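Local coordinates for protein phenylalanyl-tRNA synthetase beta chain (Pyrococcus horikoshii, PDB 2CXI) that charges tRNA(Phe) with L-phenylalanine using ATP as part of an alpha2-beta2 ligase, here as an N-terminal fragment of the beta subunit, at residues E34-W39 against Y46-S51; G143-D148 against N230-V235. All coordinates share one frame; numbering follows the deposited sequence.

Interaction 1 (E34-W39 against Y46-S51); sequences ELDDVW and YFKLDS
Trp39 lays its indole over the start of the Tyr46 side chain. Tyr46 CB stands over the six-membered ring, 3.6 Å from its centroid and 20° off the normal, a CH-pi contact. The phenol ring itself is slid away and barely overlaps the indole, although the two planes are only 21° apart. Trp39 CG sits between its backbone N and carbonyl carbon (chi1 71°), which swings the indole across to the neighbouring strand. There CZ3 comes 3.4 Å from Lys48 N. The indole NE1 bonds to Glu41 and the Tyr46 hydroxyl to Lys44, both nearer the turn. These strands form an antiparallel beta hairpin, and 46-51 is the middle strand of a three-stranded sheet, with strand 3-7 on its other edge. A classic beta bulge shifts the register by one: Asp36 and Asp37 both face Lys48. Lys48 O accepts from Asp36 N at 2.8 Å, nearly along the C=O direction, and from Asp37 N at 3.3 Å, on a lone pair in the carbonyl plane. The Lys48 side chain runs beside that of Asp36, with CD 3.6 Å from Asp36 OD2, and its amine forms a salt bridge with Asp5. On the opposite face, Leu35 CD2 meets Phe47 CB at 3.7 Å, and Val38 CG2 lies 3.8 Å from Phe47 CD1. Trp24 meets the Phe47 ring edge-to-face, and helix 21-30 packs against this apolar side.

Interaction 2 (G143-D148 against N230-V235); sequences GIFDFD and NVFIDV
Phe145 and Phe232 form the apolar centre, their side chains crossing with CD1 of Phe145 4.0 Å from CD1 of Phe232. Phe147 adds its CB, 4.0 Å from Phe232 CB. With CG opposite the backbone N (chi1 178°), its ring reaches past the Phe232 CB, which lies at the ring edge. On the other face, Ile144 and Ile233 run side by side, and Met250 of helix 240-255 touches Ile144. At one end, Asp234 OD2 lies in the plane of the Phe145 ring, 3.3 Å from CE1 at its edge. The polar edge is at the other end. Phe147 N donates to Asn230 O at 2.8 Å. Asn230 ND2 reaches both carboxylate oxygens of Asp148, 3.1 Å from OD1 and 3.1 Å from OD2, each on its syn side. The amide and carboxylate planes are turned 74° apart. A water joins Asp146 OD1, Asp148 OD2 and Asn230 N. With an alanine in place of this second aspartate both acceptors are gone, and the Asn230 amide would probably be left without its mate and the water without one anchor. Asn230 OD1 is bound separately by Gly111 N. Asp146 OD1 accepts from Asp148 N, an Asx turn at the point where the strand gives way to a 3-10 segment. The turn starts at the end of a regular antiparallel strand pair in the mixed sheet of the B3/4 domain.

Both interactions pair antiparallel strands, but in separate sheets, with centres about 29 Å apart and nearest atoms about 18 Å apart. Interaction 1 is a surface contact between sequence neighbours, the two arms of one hairpin. Interaction 2 is partly buried and joins strands 82 residues apart within the B3/4 domain. Their chemistry follows. Interaction 1 has one face with acids, a lysine, Trp39 and Tyr46, and another of leucines, a valine and Phe47 packed against helix 21-30. Interaction 2 has apolar side chains on both faces and gathers polar groups at its ends. The register shifts at a bulge in interaction 1. It stays regular in interaction 2, where an Asx turn begins as strand 140-146 ends.

Interaction 1 (E34-W39 against Y46-S51)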
ATOM      1  N   GLU A  34       9.445  50.699  -7.775  1.00 25.17           N
ATOM      2  CA  GLU A  34      10.109  51.725  -8.570  1.00 26.58           C
ATOM      3  C   GLU A  34      11.068  51.069  -9.547  1.00 25.02           C
ATOM      4  O   GLU A  34      11.602  49.987  -9.282  1.00 24.76           O
ATOM      5  CB  GLU A  34      10.887  52.675  -7.648  1.00 26.81           C
ATOM      6  CG  GLU A  34      10.016  53.407  -6.651  1.00 32.82           C
ATOM      7  CD  GLU A  34       9.475  54.735  -7.162  1.00 40.89           C
ATOM      8  OE1 GLU A  34       9.910  55.224  -8.244  1.00 42.12           O
ATOM      9  OE2 GLU A  34       8.581  55.296  -6.465  1.00 46.57           O
ATOM     10  N   LEU A  35      11.244  51.711 -10.693  1.00 23.77           N
ATOM     11  CA  LEU A  35      12.183  51.251 -11.667  1.00 23.78           C
ATOM     12  C   LEU A  35      13.588  51.677 -11.276  1.00 23.98           C
ATOM     13  O   LEU A  35      13.986  52.841 -11.478  1.00 22.42           O
ATOM     14  CB  LEU A  35      11.822  51.851 -13.035  1.00 24.21           C
ATOM     15  CG  LEU A  35      11.585  50.952 -14.238  1.00 26.58           C
ATOM     16  CD1 LEU A  35      11.510  51.801 -15.529  1.00 26.20           C
ATOM     17  CD2 LEU A  35      12.565  49.746 -14.354  1.00 26.78           C
ATOM     18  N   ASP A  36      14.341  50.745 -10.690  1.00 23.71           N
ATOM     19  CA  ASP A  36      15.686  51.051 -10.218  1.00 24.71           C
ATOM     20  C   ASP A  36      16.722  51.072 -11.334  1.00 24.43           C
ATOM     21  O   ASP A  36      17.697  51.838 -11.262  1.00 23.46           O
ATOM     22  CB  ASP A  36      16.121  50.050  -9.143  1.00 26.05           C
ATOM     23  CG  ASP A  36      17.299  50.540  -8.342  1.00 30.71           C
ATOM     24  OD1 ASP A  36      17.204  51.665  -7.799  1.00 33.88           O
ATOM     25  OD2 ASP A  36      18.360  49.884  -8.228  1.00 35.13           O
ATOM     26  N   ASP A  37      16.539  50.227 -12.353  1.00 23.25           N
ATOM     27  CA  ASP A  37      17.469  50.205 -13.499  1.00 23.21           C
ATOM     28  C   ASP A  37      16.788  49.565 -14.690  1.00 22.90           C
ATOM     29  O   ASP A  37      15.798  48.854 -14.514  1.00 22.76           O
ATOM     30  CB  ASP A  37      18.731  49.406 -13.147  1.00 23.36           C
ATOM     31  CG  ASP A  37      19.953  49.796 -14.008  1.00 26.80           C
ATOM     32  OD1 ASP A  37      19.906  50.770 -14.808  1.00 26.81           O
ATOM     33  OD2 ASP A  37      20.994  49.126 -13.971  1.00 29.64           O
ATOM     34  N   VAL A  38      17.299  49.836 -15.890  1.00 21.96           N
ATOM     35  CA  VAL A  38      16.869  49.197 -17.143  1.00 21.44           C
ATOM     36  C   VAL A  38      18.164  48.972 -17.926  1.00 23.09           C
ATOM     37  O   VAL A  38      18.976  49.887 -18.055  1.00 22.65           O
ATOM     38  CB  VAL A  38      15.896  50.082 -17.997  1.00 20.97           C
ATOM     39  CG1 VAL A  38      15.533  49.391 -19.350  1.00 19.35           C
ATOM     40  CG2 VAL A  38      14.621  50.497 -17.193  1.00 19.62           C
ATOM     41  N   TRP A  39      18.382  47.756 -18.409  1.00 23.89           N
ATOM     42  CA  TRP A  39      19.528  47.475 -19.285  1.00 24.35           C
ATOM     43  C   TRP A  39      19.143  46.366 -20.282  1.00 25.52           C
ATOM     44  O   TRP A  39      18.095  45.722 -20.164  1.00 24.41           O
ATOM     45  CB  TRP A  39      20.772  47.064 -18.470  1.00 23.98           C
ATOM     46  CG  TRP A  39      20.654  45.679 -17.836  1.00 25.39           C
ATOM     47  CD1 TRP A  39      21.198  44.513 -18.295  1.00 26.69           C
ATOM     48  CD2 TRP A  39      19.930  45.335 -16.634  1.00 25.22           C
ATOM     49  NE1 TRP A  39      20.864  43.474 -17.452  1.00 27.87           N
ATOM     50  CE2 TRP A  39      20.086  43.954 -16.427  1.00 25.80           C
ATOM     51  CE3 TRP A  39      19.169  46.071 -15.702  1.00 25.91           C
ATOM     52  CZ2 TRP A  39      19.508  43.281 -15.324  1.00 25.38           C
ATOM     53  CZ3 TRP A  39      18.592  45.404 -14.615  1.00 26.26           C
ATOM     54  CH2 TRP A  39      18.755  44.024 -14.447  1.00 25.08           C
ATOM     55  N   TYR A  46      15.959  44.041 -19.530  1.00 21.21           N
ATOM     56  CA  TYR A  46      15.744  43.701 -18.118  1.00 20.53           C
ATOM     57  C   TYR A  46      15.493  44.950 -17.290  1.00 21.14           C
ATOM     58  O   TYR A  46      16.002  46.037 -17.633  1.00 20.55           O
ATOM     59  CB  TYR A  46      16.968  42.975 -17.568  1.00 21.72           C
ATOM     60  CG  TYR A  46      17.141  41.621 -18.196  1.00 21.83           C
ATOM     61  CD1 TYR A  46      16.482  40.511 -17.685  1.00 23.15           C
ATOM     62  CD2 TYR A  46      17.948  41.455 -19.340  1.00 23.11           C
ATOM     63  CE1 TYR A  46      16.636  39.245 -18.286  1.00 25.13           C
ATOM     64  CE2 TYR A  46      18.107  40.210 -19.939  1.00 26.97           C
ATOM     65  CZ  TYR A  46      17.455  39.110 -19.411  1.00 26.82           C
ATOM     66  OH  TYR A  46      17.621  37.867 -20.008  1.00 28.34           O
ATOM     67  N   PHE A  47      14.658  44.806 -16.260  1.00 19.22           N
ATOM     68  CA  PHE A  47      14.470  45.817 -15.234  1.00 19.34           C
ATOM     69  C   PHE A  47      15.006  45.298 -13.891  1.00 19.79           C
ATOM     70  O   PHE A  47      14.890  44.088 -13.572  1.00 19.91           O
ATOM     71  CB  PHE A  47      12.976  46.148 -15.032  1.00 18.87           C
ATOM     72  CG  PHE A  47      12.210  46.494 -16.271  1.00 17.96           C
ATOM     73  CD1 PHE A  47      12.807  47.134 -17.371  1.00 18.89           C
ATOM     74  CD2 PHE A  47      10.813  46.293 -16.284  1.00 21.64           C
ATOM     75  CE1 PHE A  47      12.050  47.489 -18.474  1.00 19.81           C
ATOM     76  CE2 PHE A  47      10.039  46.672 -17.383  1.00 18.83           C
ATOM     77  CZ  PHE A  47      10.648  47.272 -18.481  1.00 19.07           C
ATOM     78  N   LYS A  48      15.596  46.196 -13.109  1.00 20.01           N
ATOM     79  CA  LYS A  48      15.699  45.972 -11.680  1.00 21.03           C
ATOM     80  C   LYS A  48      14.572  46.776 -11.006  1.00 21.04           C
ATOM     81  O   LYS A  48      14.462  48.004 -11.165  1.00 21.02           O
ATOM     82  CB  LYS A  48      17.054  46.364 -11.105  1.00 21.71           C
ATOM     83  CG  LYS A  48      17.150  46.035  -9.582  1.00 21.73           C
ATOM     84  CD  LYS A  48      18.539  46.339  -9.020  1.00 23.62           C
ATOM     85  CE  LYS A  48      19.648  45.695  -9.871  1.00 29.39           C
ATOM     86  NZ  LYS A  48      19.773  44.218  -9.627  1.00 30.57           N
ATOM     87  N   LEU A  49      13.714  46.055 -10.289  1.00 20.08           N
ATOM     88  CA  LEU A  49      12.603  46.652  -9.582  1.00 20.45           C
ATOM     89  C   LEU A  49      12.927  46.754  -8.096  1.00 21.39           C
ATOM     90  O   LEU A  49      13.649  45.916  -7.544  1.00 20.58           O
ATOM     91  CB  LEU A  49      11.320  45.840  -9.825  1.00 20.91           C
ATOM     92  CG  LEU A  49      10.877  45.635 -11.278  1.00 20.79           C
ATOM     93  CD1 LEU A  49       9.596  44.808 -11.364  1.00 19.92           C
ATOM     94  CD2 LEU A  49      10.638  47.037 -11.922  1.00 21.31           C
ATOM     95  N   ASP A  50      12.432  47.821  -7.475  1.00 23.37           N
ATOM     96  CA  ASP A  50      12.663  48.046  -6.064  1.00 26.39           C
ATOM     97  C   ASP A  50      11.301  47.973  -5.418  1.00 27.35           C
ATOM     98  O   ASP A  50      10.457  48.856  -5.619  1.00 26.27           O
ATOM     99  CB  ASP A  50      13.291  49.418  -5.866  1.00 26.39           C
ATOM    100  CG  ASP A  50      13.615  49.744  -4.404  1.00 29.67           C
ATOM    101  OD1 ASP A  50      13.357  48.945  -3.481  1.00 29.39           O
ATOM    102  OD2 ASP A  50      14.162  50.846  -4.125  1.00 34.32           O
ATOM    103  N   SER A  51      11.078  46.901  -4.667  1.00 29.81           N
ATOM    104  CA  SER A  51       9.756  46.691  -4.067  1.00 32.88           C
ATOM    105  C   SER A  51       9.624  47.438  -2.790  1.00 34.19           C
ATOM    106  O   SER A  51      10.368  47.228  -1.818  1.00 34.82           O
ATOM    107  CB  SER A  51       9.397  45.233  -3.821  1.00 33.58           C
ATOM    108  OG  SER A  51       8.101  45.198  -3.219  1.00 35.83           O
TER

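Interaction 2 (G143-D148 against N230-V235)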
ATOM      1  N   GLY A 143      12.240  25.024  -0.524  1.00 15.46           N
ATOM      2  CA  GLY A 143      12.831  24.103  -1.517  1.00 15.85           C
ATOM      3  C   GLY A 143      11.879  23.860  -2.705  1.00 15.87           C
ATOM      4  O   GLY A 143      10.630  23.826  -2.543  1.00 14.22           O
ATOM      5  N   ILE A 144      12.466  23.689  -3.892  1.00 14.34           N
ATOM      6  CA  ILE A 144      11.694  23.303  -5.088  1.00 16.03           C
ATOM      7  C   ILE A 144      12.354  22.113  -5.760  1.00 15.89           C
ATOM      8  O   ILE A 144      13.591  22.033  -5.842  1.00 15.66           O
ATOM      9  CB  ILE A 144      11.559  24.475  -6.063  1.00 16.15           C
ATOM     10  CG1 ILE A 144      10.796  25.624  -5.400  1.00 16.63           C
ATOM     11  CG2 ILE A 144      10.750  24.058  -7.265  1.00 19.95           C
ATOM     12  CD1 ILE A 144      10.988  26.947  -6.156  1.00 24.00           C
ATOM     13  N   PHE A 145      11.515  21.191  -6.229  1.00 16.42           N
ATOM     14  CA  PHE A 145      11.950  19.875  -6.707  1.00 15.04           C
ATOM     15  C   PHE A 145      11.126  19.444  -7.906  1.00 16.21           C
ATOM     16  O   PHE A 145       9.962  19.808  -8.023  1.00 14.83           O
ATOM     17  CB  PHE A 145      11.867  18.816  -5.583  1.00 15.08           C
ATOM     18  CG  PHE A 145      12.645  19.209  -4.334  1.00 14.98           C
ATOM     19  CD1 PHE A 145      12.012  19.906  -3.304  1.00 15.61           C
ATOM     20  CD2 PHE A 145      14.036  18.988  -4.253  1.00 18.07           C
ATOM     21  CE1 PHE A 145      12.733  20.331  -2.160  1.00 13.40           C
ATOM     22  CE2 PHE A 145      14.764  19.397  -3.122  1.00 14.13           C
ATOM     23  CZ  PHE A 145      14.104  20.051  -2.072  1.00 11.27           C
ATOM     24  N   ASP A 146      11.728  18.639  -8.774  1.00 16.25           N
ATOM     25  CA  ASP A 146      10.974  18.003  -9.841  1.00 17.60           C
ATOM     26  C   ASP A 146      10.208  16.793  -9.298  1.00 17.20           C
ATOM     27  O   ASP A 146      10.806  15.746  -8.930  1.00 17.46           O
ATOM     28  CB  ASP A 146      11.943  17.572 -10.960  1.00 17.07           C
ATOM     29  CG  ASP A 146      11.221  17.174 -12.255  1.00 20.57           C
ATOM     30  OD1 ASP A 146      10.111  16.595 -12.210  1.00 20.38           O
ATOM     31  OD2 ASP A 146      11.693  17.485 -13.364  1.00 20.47           O
ATOM     32  N   PHE A 147       8.888  16.930  -9.241  1.00 17.19           N
ATOM     33  CA  PHE A 147       8.018  15.909  -8.643  1.00 16.96           C
ATOM     34  C   PHE A 147       8.120  14.535  -9.336  1.00 18.18           C
ATOM     35  O   PHE A 147       8.033  13.468  -8.678  1.00 15.28           O
ATOM     36  CB  PHE A 147       6.568  16.386  -8.606  1.00 16.83           C
ATOM     37  CG  PHE A 147       5.610  15.351  -8.032  1.00 18.94           C
ATOM     38  CD1 PHE A 147       5.673  15.014  -6.695  1.00 18.29           C
ATOM     39  CD2 PHE A 147       4.692  14.690  -8.858  1.00 23.31           C
ATOM     40  CE1 PHE A 147       4.798  14.025  -6.126  1.00 19.36           C
ATOM     41  CE2 PHE A 147       3.810  13.704  -8.313  1.00 24.44           C
ATOM     42  CZ  PHE A 147       3.876  13.404  -6.925  1.00 18.45           C
ATOM     43  N   ASP A 148       8.357  14.575 -10.643  1.00 18.43           N
ATOM     44  CA  ASP A 148       8.503  13.344 -11.446  1.00 20.40           C
ATOM     45  C   ASP A 148       9.745  12.566 -11.075  1.00 20.32           C
ATOM     46  O   ASP A 148       9.863  11.415 -11.425  1.00 20.65           O
ATOM     47  CB  ASP A 148       8.540  13.688 -12.932  1.00 20.72           C
ATOM     48  CG  ASP A 148       7.230  14.224 -13.415  1.00 23.89           C
ATOM     49  OD1 ASP A 148       6.211  14.029 -12.724  1.00 27.60           O
ATOM     50  OD2 ASP A 148       7.132  14.829 -14.493  1.00 29.77           O
ATOM     51  N   ASN A 230       6.317  19.332 -13.424  1.00 18.86           N
ATOM     52  CA  ASN A 230       5.564  19.178 -12.173  1.00 19.19           C
ATOM     53  C   ASN A 230       6.523  19.416 -11.032  1.00 18.56           C
ATOM     54  O   ASN A 230       7.534  18.740 -10.930  1.00 18.29           O
ATOM     55  CB  ASN A 230       4.979  17.752 -12.057  1.00 18.27           C
ATOM     56  CG  ASN A 230       4.084  17.397 -13.238  1.00 21.76           C
ATOM     57  OD1 ASN A 230       3.142  18.121 -13.545  1.00 17.11           O
ATOM     58  ND2 ASN A 230       4.405  16.297 -13.931  1.00 21.92           N
ATOM     59  N   VAL A 231       6.247  20.436 -10.230  1.00 18.72           N
ATOM     60  CA  VAL A 231       7.161  20.855  -9.170  1.00 19.24           C
ATOM     61  C   VAL A 231       6.586  20.475  -7.807  1.00 18.53           C
ATOM     62  O   VAL A 231       5.375  20.603  -7.566  1.00 19.09           O
ATOM     63  CB  VAL A 231       7.496  22.395  -9.245  1.00 20.47           C
ATOM     64  CG1 VAL A 231       6.290  23.195  -9.402  1.00 23.94           C
ATOM     65  CG2 VAL A 231       8.095  22.876  -7.986  1.00 24.23           C
ATOM     66  N   PHE A 232       7.468  20.004  -6.935  1.00 15.61           N
ATOM     67  CA  PHE A 232       7.125  19.702  -5.557  1.00 14.95           C
ATOM     68  C   PHE A 232       7.818  20.800  -4.713  1.00 14.03           C
ATOM     69  O   PHE A 232       9.039  21.042  -4.842  1.00 14.10           O
ATOM     70  CB  PHE A 232       7.606  18.280  -5.180  1.00 13.25           C
ATOM     71  CG  PHE A 232       7.408  17.934  -3.709  1.00 16.99           C
ATOM     72  CD1 PHE A 232       8.496  17.968  -2.805  1.00 16.27           C
ATOM     73  CD2 PHE A 232       6.135  17.578  -3.226  1.00 16.80           C
ATOM     74  CE1 PHE A 232       8.314  17.661  -1.439  1.00 18.10           C
ATOM     75  CE2 PHE A 232       5.956  17.274  -1.845  1.00 16.53           C
ATOM     76  CZ  PHE A 232       7.038  17.313  -0.974  1.00 14.39           C
ATOM     77  N   ILE A 233       7.044  21.488  -3.898  1.00 14.40           N
ATOM     78  CA  ILE A 233       7.618  22.629  -3.107  1.00 14.31           C
ATOM     79  C   ILE A 233       7.544  22.325  -1.622  1.00 13.54           C
ATOM     80  O   ILE A 233       6.501  21.860  -1.150  1.00 13.97           O
ATOM     81  CB  ILE A 233       6.857  23.946  -3.411  1.00 14.55           C
ATOM     82  CG1 ILE A 233       6.892  24.319  -4.923  1.00 14.54           C
ATOM     83  CG2 ILE A 233       7.414  25.152  -2.523  1.00 14.17           C
ATOM     84  CD1 ILE A 233       5.654  25.169  -5.325  1.00 15.61           C
ATOM     85  N   ASP A 234       8.625  22.569  -0.876  1.00 12.98           N
ATOM     86  CA  ASP A 234       8.560  22.438   0.589  1.00 13.96           C
ATOM     87  C   ASP A 234       8.892  23.793   1.209  1.00 13.49           C
ATOM     88  O   ASP A 234       9.744  24.530   0.671  1.00 13.96           O
ATOM     89  CB  ASP A 234       9.472  21.324   1.137  1.00 12.50           C
ATOM     90  CG  ASP A 234      10.940  21.777   1.362  1.00 16.31           C
ATOM     91  OD1 ASP A 234      11.390  21.892   2.541  1.00 12.59           O
ATOM     92  OD2 ASP A 234      11.708  22.060   0.421  1.00 17.18           O
ATOM     93  N   VAL A 235       8.224  24.125   2.309  1.00 13.79           N
ATOM     94  CA  VAL A 235       8.585  25.319   3.065  1.00 14.29           C
ATOM     95  C   VAL A 235       8.650  24.937   4.512  1.00 14.50           C
ATOM     96  O   VAL A 235       7.706  24.328   5.026  1.00 14.49           O
ATOM     97  CB  VAL A 235       7.532  26.428   2.932  1.00 14.53           C
ATOM     98  CG1 VAL A 235       8.106  27.765   3.500  1.00 15.66           C
ATOM     99  CG2 VAL A 235       7.027  26.580   1.456  1.00 13.23           C
TER
HETATM  100  O   HOH W   1       8.258  17.209 -14.205  1.00 14.27           O